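Side-chain contacts in SnoaL-like domain-containing protein (Kribbella flavida, PDB 5EVH), which is of unknown function but adopts a SnoaL-like fold of the NTF2 clan, in which helices cover one face of a curved sheet and may enclose a pocket: residues D10-Y15 and T74-M79; T26-V31 and A52-F57; E94-H99 and T104-I109. One frame throughout, in Å; residues are numbered along the deposited sequence. Where two conformers were deposited one is given.

Contact 1 of 3, residues D10-Y15 and T74-M79; sequences DTALAY and TTALLM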
loop_
_atom_site.group_PDB
_atom_site.type_symbol
_atom_site.label_atom_id
_atom_site.label_comp_id
_atom_site.label_asym_id
_atom_site.label_seq_id
_atom_site.Cartn_x
_atom_site.Cartn_y
_atom_site.Cartn_z
ATOM N N ASP A 10 -10.372 -2.372 15.075
ATOM C CA ASP A 10 -11.201 -1.315 15.680
ATOM C C ASP A 10 -10.360 -0.086 16.017
ATOM O O ASP A 10 -10.761 1.057 15.744
ATOM C CB ASP A 10 -11.856 -1.831 16.962
ATOM C CG ASP A 10 -12.979 -2.847 16.694
ATOM O OD1 ASP A 10 -13.481 -2.937 15.531
ATOM O OD2 ASP A 10 -13.377 -3.511 17.680
ATOM N N THR A 11 -9.156 -0.308 16.589
ATOM C CA THR A 11 -8.271 0.820 16.896
ATOM C C THR A 11 -7.802 1.532 15.624
ATOM O O THR A 11 -7.806 2.783 15.537
ATOM C CB THR A 11 -7.075 0.303 17.698
ATOM O OG1 THR A 11 -7.563 -0.101 18.984
ATOM C CG2 THR A 11 -6.015 1.367 17.857
ATOM N N ALA A 12 -7.366 0.747 14.627
ATOM C CA ALA A 12 -6.915 1.306 13.363
ATOM C C ALA A 12 -7.989 2.175 12.729
ATOM O O ALA A 12 -7.693 3.270 12.240
ATOM C CB ALA A 12 -6.525 0.143 12.414
ATOM N N LEU A 13 -9.246 1.659 12.641
ATOM C CA LEU A 13 -10.313 2.446 12.009
ATOM C C LEU A 13 -10.713 3.671 12.875
ATOM O O LEU A 13 -11.104 4.701 12.327
ATOM C CB LEU A 13 -11.542 1.576 11.748
ATOM C CG LEU A 13 -11.291 0.461 10.695
ATOM C CD1 LEU A 13 -12.544 -0.460 10.621
ATOM C CD2 LEU A 13 -11.038 1.137 9.349
ATOM N N ALA A 14 -10.671 3.560 14.211
ATOM C CA ALA A 14 -11.000 4.720 15.064
ATOM C C ALA A 14 -9.971 5.836 14.871
ATOM O O ALA A 14 -10.335 7.019 14.734
ATOM C CB ALA A 14 -11.069 4.270 16.536
ATOM N N TYR A 15 -8.683 5.444 14.823
ATOM C CA TYR A 15 -7.581 6.340 14.486
ATOM C C TYR A 15 -7.805 6.958 13.109
ATOM O O TYR A 15 -7.766 8.179 12.940
ATOM C CB TYR A 15 -6.262 5.531 14.500
ATOM C CG TYR A 15 -5.174 6.301 13.847
ATOM C CD1 TYR A 15 -4.522 7.340 14.552
ATOM C CD2 TYR A 15 -4.816 6.047 12.533
ATOM C CE1 TYR A 15 -3.548 8.091 13.924
ATOM C CE2 TYR A 15 -3.832 6.776 11.920
ATOM C CZ TYR A 15 -3.239 7.816 12.625
ATOM O OH TYR A 15 -2.276 8.559 12.029
ATOM N N THR A 74 -3.806 -8.274 17.169
ATOM C CA THR A 74 -2.729 -7.316 17.376
ATOM C C THR A 74 -2.272 -6.582 16.123
ATOM O O THR A 74 -1.433 -5.673 16.243
ATOM C CB THR A 74 -1.514 -8.011 18.001
ATOM O OG1 THR A 74 -1.043 -9.028 17.110
ATOM C CG2 THR A 74 -1.874 -8.602 19.424
ATOM N N THR A 75 -2.734 -6.961 14.934
ATOM C CA THR A 75 -2.315 -6.224 13.740
ATOM C C THR A 75 -3.515 -5.967 12.870
ATOM O O THR A 75 -4.527 -6.686 12.935
ATOM C CB THR A 75 -1.267 -6.951 12.871
ATOM O OG1 THR A 75 -1.824 -8.159 12.365
ATOM C CG2 THR A 75 0.054 -7.223 13.659
ATOM N N ALA A 76 -3.374 -4.946 12.017
ATOM C CA ALA A 76 -4.421 -4.578 11.108
ATOM C C ALA A 76 -3.766 -4.147 9.811
ATOM O O ALA A 76 -2.625 -3.652 9.785
ATOM C CB ALA A 76 -5.323 -3.440 11.686
ATOM N N LEU A 77 -4.530 -4.273 8.738
ATOM C CA LEU A 77 -4.058 -3.904 7.422
ATOM C C LEU A 77 -5.213 -3.182 6.731
ATOM O O LEU A 77 -6.342 -3.704 6.667
ATOM C CB LEU A 77 -3.629 -5.188 6.657
ATOM C CG LEU A 77 -2.909 -4.976 5.334
ATOM C CD1 LEU A 77 -1.554 -4.209 5.556
ATOM C CD2 LEU A 77 -2.630 -6.368 4.659
ATOM N N LEU A 78 -4.959 -1.986 6.228
ATOM C CA LEU A 78 -6.049 -1.316 5.529
ATOM C C LEU A 78 -5.542 -0.537 4.334
ATOM O O LEU A 78 -4.350 -0.199 4.229
ATOM C CB LEU A 78 -6.807 -0.378 6.411
ATOM C CG LEU A 78 -6.073 0.492 7.352
ATOM C CD1 LEU A 78 -6.258 1.818 6.743
ATOM C CD2 LEU A 78 -6.908 0.445 8.571
HETATM N N MSE A 79 -6.468 -0.336 3.400
HETATM C CA MSE A 79 -6.135 0.429 2.184
HETATM C C MSE A 79 -7.291 1.412 1.991
HETATM O O MSE A 79 -8.480 1.032 2.147
HETATM C CB MSE A 79 -6.000 -0.489 0.999
HETATM C CG MSE A 79 -5.703 0.368 -0.282
HETATM SE SE MSE A 79 -5.528 -0.731 -1.911
HETATM C CE MSE A 79 -3.792 -1.664 -1.483
#

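Contact 2 of 3, residues T26-V31 and A52-F57; sequences TAMRHV and AFMEPF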
loop_
_atom_site.group_PDB
_atom_site.type_symbol
_atom_site.label_atom_id
_atom_site.label_comp_id
_atom_site.label_asym_id
_atom_site.label_seq_id
_atom_site.Cartn_x
_atom_site.Cartn_y
_atom_site.Cartn_z
ATOM N N THR A 26 -7.872 13.440 19.228
ATOM C CA THR A 26 -8.535 12.142 19.369
ATOM C C THR A 26 -7.727 11.049 18.690
ATOM O O THR A 26 -7.521 9.970 19.271
ATOM C CB THR A 26 -9.957 12.207 18.793
ATOM O OG1 THR A 26 -10.665 13.226 19.533
ATOM C CG2 THR A 26 -10.705 10.843 18.929
ATOM N N ALA A 27 -7.230 11.315 17.476
ATOM C CA ALA A 27 -6.419 10.319 16.771
ATOM C C ALA A 27 -5.195 9.928 17.579
ATOM O O ALA A 27 -4.859 8.734 17.669
ATOM C CB ALA A 27 -5.997 10.860 15.388
HETATM N N MSE A 28 -4.570 10.907 18.257
HETATM C CA MSE A 28 -3.335 10.653 18.988
HETATM C C MSE A 28 -3.585 9.854 20.252
HETATM O O MSE A 28 -2.649 9.281 20.800
HETATM C CB MSE A 28 -2.627 11.972 19.315
HETATM C CG MSE A 28 -2.048 12.668 18.069
HETATM SE SE MSE A 28 -0.745 11.627 17.058
HETATM C CE MSE A 28 0.518 11.436 18.487
ATOM N N ARG A 29 -4.835 9.802 20.724
ATOM C CA ARG A 29 -5.162 8.867 21.795
ATOM C C ARG A 29 -4.801 7.455 21.425
ATOM O O ARG A 29 -4.671 6.608 22.316
ATOM C CB ARG A 29 -6.678 8.830 22.114
ATOM C CG ARG A 29 -7.315 10.049 22.670
ATOM C CD ARG A 29 -8.828 9.704 22.937
ATOM N NE ARG A 29 -9.519 10.895 23.391
ATOM C CZ ARG A 29 -10.833 11.024 23.410
ATOM N NH1 ARG A 29 -11.643 10.008 22.988
ATOM N NH2 ARG A 29 -11.340 12.163 23.831
ATOM N N HIS A 30 -4.822 7.134 20.123
ATOM C CA HIS A 30 -4.620 5.769 19.707
ATOM C C HIS A 30 -3.186 5.489 19.313
ATOM O O HIS A 30 -2.921 4.409 18.791
ATOM C CB HIS A 30 -5.531 5.471 18.517
ATOM C CG HIS A 30 -6.976 5.595 18.843
ATOM N ND1 HIS A 30 -7.670 4.593 19.503
ATOM C CD2 HIS A 30 -7.869 6.588 18.593
ATOM C CE1 HIS A 30 -8.944 4.956 19.624
ATOM N NE2 HIS A 30 -9.096 6.161 19.084
ATOM N N VAL A 31 -2.267 6.419 19.563
ATOM C CA VAL A 31 -0.867 6.312 19.138
ATOM C C VAL A 31 0.017 6.087 20.364
ATOM O O VAL A 31 -0.041 6.867 21.330
ATOM C CB VAL A 31 -0.432 7.588 18.405
ATOM C CG1 VAL A 31 1.120 7.568 18.135
ATOM C CG2 VAL A 31 -1.239 7.729 17.092
ATOM N N ALA A 52 3.965 15.448 13.954
ATOM C CA ALA A 52 4.462 16.426 13.006
ATOM C C ALA A 52 4.370 15.929 11.567
ATOM O O ALA A 52 4.331 16.749 10.660
ATOM C CB ALA A 52 5.916 16.827 13.372
ATOM N N PHE A 53 4.326 14.609 11.326
ATOM C CA PHE A 53 4.153 14.046 9.980
ATOM C C PHE A 53 2.665 13.902 9.618
ATOM O O PHE A 53 2.237 14.319 8.535
ATOM C CB PHE A 53 4.901 12.697 9.899
ATOM C CG PHE A 53 4.416 11.773 8.825
ATOM C CD1 PHE A 53 4.717 11.996 7.514
ATOM C CD2 PHE A 53 3.687 10.646 9.141
ATOM C CE1 PHE A 53 4.238 11.120 6.505
ATOM C CE2 PHE A 53 3.231 9.765 8.150
ATOM C CZ PHE A 53 3.520 10.004 6.838
HETATM N N MSE A 54 1.861 13.334 10.529
HETATM C CA MSE A 54 0.455 12.971 10.215
HETATM C C MSE A 54 -0.398 14.223 10.076
HETATM O O MSE A 54 -1.243 14.327 9.171
HETATM C CB MSE A 54 -0.188 12.007 11.273
HETATM C CG MSE A 54 -0.315 12.503 12.735
HETATM SE SE MSE A 54 -1.989 13.457 13.384
HETATM C CE MSE A 54 -3.063 11.906 13.945
ATOM N N GLU A 55 -0.185 15.185 10.964
ATOM C CA GLU A 55 -1.087 16.335 10.969
ATOM C C GLU A 55 -1.078 17.092 9.633
ATOM O O GLU A 55 -2.167 17.302 9.074
ATOM C CB GLU A 55 -0.760 17.258 12.160
ATOM C CG GLU A 55 -1.869 18.206 12.383
ATOM C CD GLU A 55 -1.827 18.947 13.744
ATOM O OE1 GLU A 55 -1.281 18.445 14.762
ATOM O OE2 GLU A 55 -2.394 20.051 13.772
ATOM N N PRO A 56 0.076 17.544 9.086
ATOM C CA PRO A 56 0.074 18.183 7.740
ATOM C C PRO A 56 -0.533 17.293 6.668
ATOM O O PRO A 56 -1.199 17.775 5.736
ATOM C CB PRO A 56 1.566 18.436 7.456
ATOM C CG PRO A 56 2.267 18.235 8.741
ATOM C CD PRO A 56 1.442 17.387 9.633
ATOM N N PHE A 57 -0.345 15.982 6.804
ATOM C CA PHE A 57 -0.925 15.052 5.832
ATOM C C PHE A 57 -2.435 15.154 5.890
ATOM O O PHE A 57 -3.107 15.366 4.859
ATOM C CB PHE A 57 -0.404 13.644 6.156
ATOM C CG PHE A 57 -0.580 12.594 5.067
ATOM C CD1 PHE A 57 -1.330 12.826 3.932
ATOM C CD2 PHE A 57 0.029 11.331 5.232
ATOM C CE1 PHE A 57 -1.483 11.813 2.953
ATOM C CE2 PHE A 57 -0.109 10.312 4.251
ATOM C CZ PHE A 57 -0.855 10.559 3.119
#

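Contact 3 of 3, residues E94-H99 and T104-I109; sequences EHLTVH and TQLRII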
loop_
_atom_site.group_PDB
_atom_site.type_symbol
_atom_site.label_atom_id
_atom_site.label_comp_id
_atom_site.label_asym_id
_atom_site.label_seq_id
_atom_site.Cartn_x
_atom_site.Cartn_y
_atom_site.Cartn_z
ATOM N N GLU A 94 -1.844 0.834 4.950
ATOM C CA GLU A 94 -1.199 0.910 6.243
ATOM C C GLU A 94 -1.225 -0.446 6.894
ATOM O O GLU A 94 -2.279 -1.119 6.913
ATOM C CB GLU A 94 -1.886 1.925 7.251
ATOM C CG GLU A 94 -1.803 3.332 6.742
ATOM C CD GLU A 94 -2.579 4.314 7.644
ATOM O OE1 GLU A 94 -3.169 3.808 8.602
ATOM O OE2 GLU A 94 -2.579 5.557 7.392
ATOM N N HIS A 95 -0.083 -0.811 7.501
ATOM C CA HIS A 95 0.016 -2.019 8.287
ATOM C C HIS A 95 0.266 -1.553 9.718
ATOM O O HIS A 95 1.269 -0.867 9.967
ATOM C CB HIS A 95 1.161 -2.898 7.793
ATOM C CG HIS A 95 1.404 -4.102 8.668
ATOM N ND1 HIS A 95 2.671 -4.594 8.923
ATOM C CD2 HIS A 95 0.540 -4.949 9.305
ATOM C CE1 HIS A 95 2.585 -5.673 9.698
ATOM N NE2 HIS A 95 1.302 -5.893 9.969
ATOM N N LEU A 96 -0.635 -1.880 10.648
ATOM C CA LEU A 96 -0.563 -1.350 12.018
ATOM C C LEU A 96 -0.362 -2.488 13.003
ATOM O O LEU A 96 -0.978 -3.553 12.879
ATOM C CB LEU A 96 -1.856 -0.613 12.416
ATOM C CG LEU A 96 -2.217 0.559 11.501
ATOM C CD1 LEU A 96 -3.086 0.038 10.368
ATOM C CD2 LEU A 96 -2.920 1.648 12.299
ATOM N N THR A 97 0.465 -2.247 14.008
ATOM C CA THR A 97 0.563 -3.132 15.162
ATOM C C THR A 97 -0.021 -2.403 16.345
ATOM O O THR A 97 0.329 -1.244 16.593
ATOM C CB THR A 97 2.047 -3.461 15.459
ATOM O OG1 THR A 97 2.600 -4.016 14.260
ATOM C CG2 THR A 97 2.203 -4.397 16.616
ATOM N N VAL A 98 -0.849 -3.088 17.135
ATOM C CA VAL A 98 -1.622 -2.411 18.175
ATOM C C VAL A 98 -1.494 -3.219 19.451
ATOM O O VAL A 98 -1.737 -4.429 19.426
ATOM C CB VAL A 98 -3.107 -2.298 17.785
ATOM C CG1 VAL A 98 -3.896 -1.678 18.976
ATOM C CG2 VAL A 98 -3.260 -1.512 16.413
ATOM N N HIS A 99 -1.099 -2.570 20.553
ATOM C CA HIS A 99 -1.002 -3.229 21.857
ATOM C C HIS A 99 -1.765 -2.389 22.850
ATOM O O HIS A 99 -1.542 -1.177 22.939
ATOM C CB HIS A 99 0.446 -3.427 22.308
ATOM C CG HIS A 99 1.180 -4.403 21.437
ATOM N ND1 HIS A 99 0.799 -5.730 21.330
ATOM C CD2 HIS A 99 2.219 -4.238 20.575
ATOM C CE1 HIS A 99 1.590 -6.341 20.461
ATOM N NE2 HIS A 99 2.465 -5.464 19.996
ATOM N N THR A 104 1.594 0.817 17.999
ATOM C CA THR A 104 3.014 0.861 18.354
ATOM C C THR A 104 3.911 0.797 17.127
ATOM O O THR A 104 5.092 1.163 17.227
ATOM C CB THR A 104 3.398 -0.313 19.258
ATOM O OG1 THR A 104 3.087 -1.496 18.506
ATOM C CG2 THR A 104 2.621 -0.306 20.549
ATOM N N GLN A 105 3.370 0.382 15.978
ATOM C CA GLN A 105 4.120 0.369 14.723
ATOM C C GLN A 105 3.167 0.641 13.591
ATOM O O GLN A 105 2.045 0.151 13.605
ATOM C CB GLN A 105 4.768 -0.980 14.402
ATOM C CG GLN A 105 5.642 -1.480 15.478
ATOM C CD GLN A 105 6.354 -2.707 15.024
ATOM O OE1 GLN A 105 6.186 -3.788 15.605
ATOM N NE2 GLN A 105 7.139 -2.567 13.939
ATOM N N LEU A 106 3.627 1.388 12.593
ATOM C CA LEU A 106 2.765 1.791 11.488
ATOM C C LEU A 106 3.651 1.852 10.262
ATOM O O LEU A 106 4.616 2.627 10.260
ATOM C CB LEU A 106 2.121 3.152 11.765
ATOM C CG LEU A 106 0.974 3.490 10.778
ATOM C CD1 LEU A 106 0.068 4.532 11.477
ATOM C CD2 LEU A 106 1.426 4.062 9.530
ATOM N N ARG A 107 3.373 1.013 9.247
ATOM C CA ARG A 107 4.072 1.140 7.969
ATOM C C ARG A 107 3.059 1.644 6.948
ATOM O O ARG A 107 2.017 1.005 6.734
ATOM C CB ARG A 107 4.722 -0.172 7.508
ATOM C CG ARG A 107 5.358 0.003 6.101
ATOM C CD ARG A 107 6.247 -1.240 5.642
ATOM N NE ARG A 107 7.041 -1.938 6.695
ATOM C CZ ARG A 107 8.325 -1.683 6.964
ATOM N NH1 ARG A 107 8.946 -2.380 7.902
ATOM N NH2 ARG A 107 9.003 -0.729 6.302
ATOM N N ILE A 108 3.364 2.765 6.301
ATOM C CA ILE A 108 2.407 3.333 5.343
ATOM C C ILE A 108 3.042 3.440 3.964
ATOM O O ILE A 108 4.224 3.767 3.836
ATOM C CB ILE A 108 1.845 4.688 5.816
ATOM C CG1 ILE A 108 0.987 5.333 4.703
ATOM C CG2 ILE A 108 2.949 5.698 6.207
ATOM C CD1 ILE A 108 0.134 6.489 5.269
ATOM N N ILE A 109 2.280 3.061 2.925
ATOM C CA ILE A 109 2.789 3.071 1.539
ATOM C C ILE A 109 1.870 3.968 0.727
ATOM O O ILE A 109 0.658 3.766 0.732
ATOM C CB ILE A 109 2.800 1.656 0.923
ATOM C CG1 ILE A 109 3.609 0.715 1.816
ATOM C CG2 ILE A 109 3.408 1.776 -0.490
ATOM C CD1 ILE A 109 3.628 -0.782 1.264
HETATM O O HOH W 1 5.398 -3.660 8.542
#

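Contact 1 of 3, residues D10-Y15 and T74-M79
L78 of strand 75-84 meets A12 and L13 of helix 7-20 through one branch of its side chain. CB leaves the strand toward the helix but stays short of it, and CG serves as the fork. From there CD2 does all the reaching: it lies 3.9 Å from A12 CB and, more loosely, 4.3 Å from L13 CD2. CG sits between the backbone N and the carbonyl carbon (chi1 42°), and chi2 of 110° is not a staggered value, so the rotamer is either strained or loosely defined. Two residues earlier on the strand, A76 also points at the helix, and its CB stands 3.8 Å from A12 CB, so A12 touches both residues with a single methyl. With only alanine methyls between them at A12 and A76, the helix and strand segments come to 8.5 Å, axis to axis, crossing at -46°. L96 of the neighbouring strand also packs on A12, while T75, L77 and M79 on the other face pack on the second subunit. With no hydrogen bond between the two segments, the contact is plain apolar packing of methyl groups, one part of how helix 7-20 lies on the sheet.

Contact 2 of 3, residues T26-V31 and A52-F57
In this NTF2-like fold, helices lie over one face of the curved sheet, and A27 and M28 of the short helix 24-28 meet M54 of helix 47-58 in that layer. Residues 28 and 54 are both selenomethionine. The whole cross-contact runs through the terminal methyl of M54, which was deposited in two conformers; what follows holds for the one given. CE lies 3.9 Å from M28 SE, the two bent side chains passing at a slant, and is modelled 3.4 Å from A27 CB. That second distance is tighter than carbons normally allow, so the exact fit of the methyl is doubtful. In this conformer M54 turns at chi2 (91°) and chi3 (88°), and these bends bring its methyl round to face the other helix. M28 carries its SE forward to the M54 methyl, and the bend at chi3 turns its own CE aside. A47, F50 and R51 of helix 47-58 also pack on the M28 side chain. Helix 7-20 closes the group: Y15 packs on M54, A18 packs on A27, and W19 NE1 hydrogen-bonds to M54 O, tying the backbone behind the methionine to that helix. Past M28 the chain reverses in a type I turn that leads into V31, and H30 N reaches back to A27 O at 2.9 Å. The turn itself is closed by V31 N, which donates to M28 O over 3.1 Å.

Contact 3 of 3, residues E94-H99 and T104-I109
H95 and R107 form a hydrogen-bonded pair in the antiparallel hairpin of strands 92-99 and 102-109. H95 N reaches R107 O and R107 N reaches H95 O, both at 2.9 Å and nearly straight (163° and 167°). At the next hydrogen-bonded pair, T97 N donates to Q105 O at 2.9 Å, and T104 N donates to T97 O at 2.8 Å. T104 and Q105 thus share T97 as partner, a classic beta bulge. T97 and Q105 lie side by side, with T97 OG1 3.7 Å from Q105 CB, while the H99 ring meets T104 CG2 with its edge. On the same face as T97, a water spans H95 ND1 and R107 NE, accepting from the arginine at 3.0 Å. S68 of the second subunit packs on H95, and L67 of the same subunit on R107.

The other face is mostly apolar. L96 CD2 meets L106 CD1, and I108 CD1 lies 3.6 Å from E94 OE2. E94 stands off the sheet beside I108, extended beyond CG, with CG anti to the carbonyl carbon (chi1 -64°), and Y80 OH hydrogen-bonds to its OE2, fixing the carboxylate end beside the isoleucine. Backbone bonds thus hold the register, while the two faces diverge: polar, with a bridging water, where the second subunit meets it; apolar, with one hydrogen-bonded carboxylate, beneath the helices.

In the fold
Contacts 1 and 3 share the sheet: strands 75-84 and 92-99 are neighbours, and L96 N and V98 N probably bond to A76 O and T74 O. Contact 1 fastens helix 7-20 to that sheet, and contact 2 joins two further helices beside it, with Y15 packing against A27 O and A14 against H30. F57 of helix 47-58 then touches I108 of contact 3, so helix layer and hairpin meet. Contacts 1 and 2 are buried and made by apolar groups without a hydrogen bond between their segments. Contact 3 is only partly buried and is built on backbone hydrogen bonds. The second subunit touches contacts 1 and 3 but not contact 2.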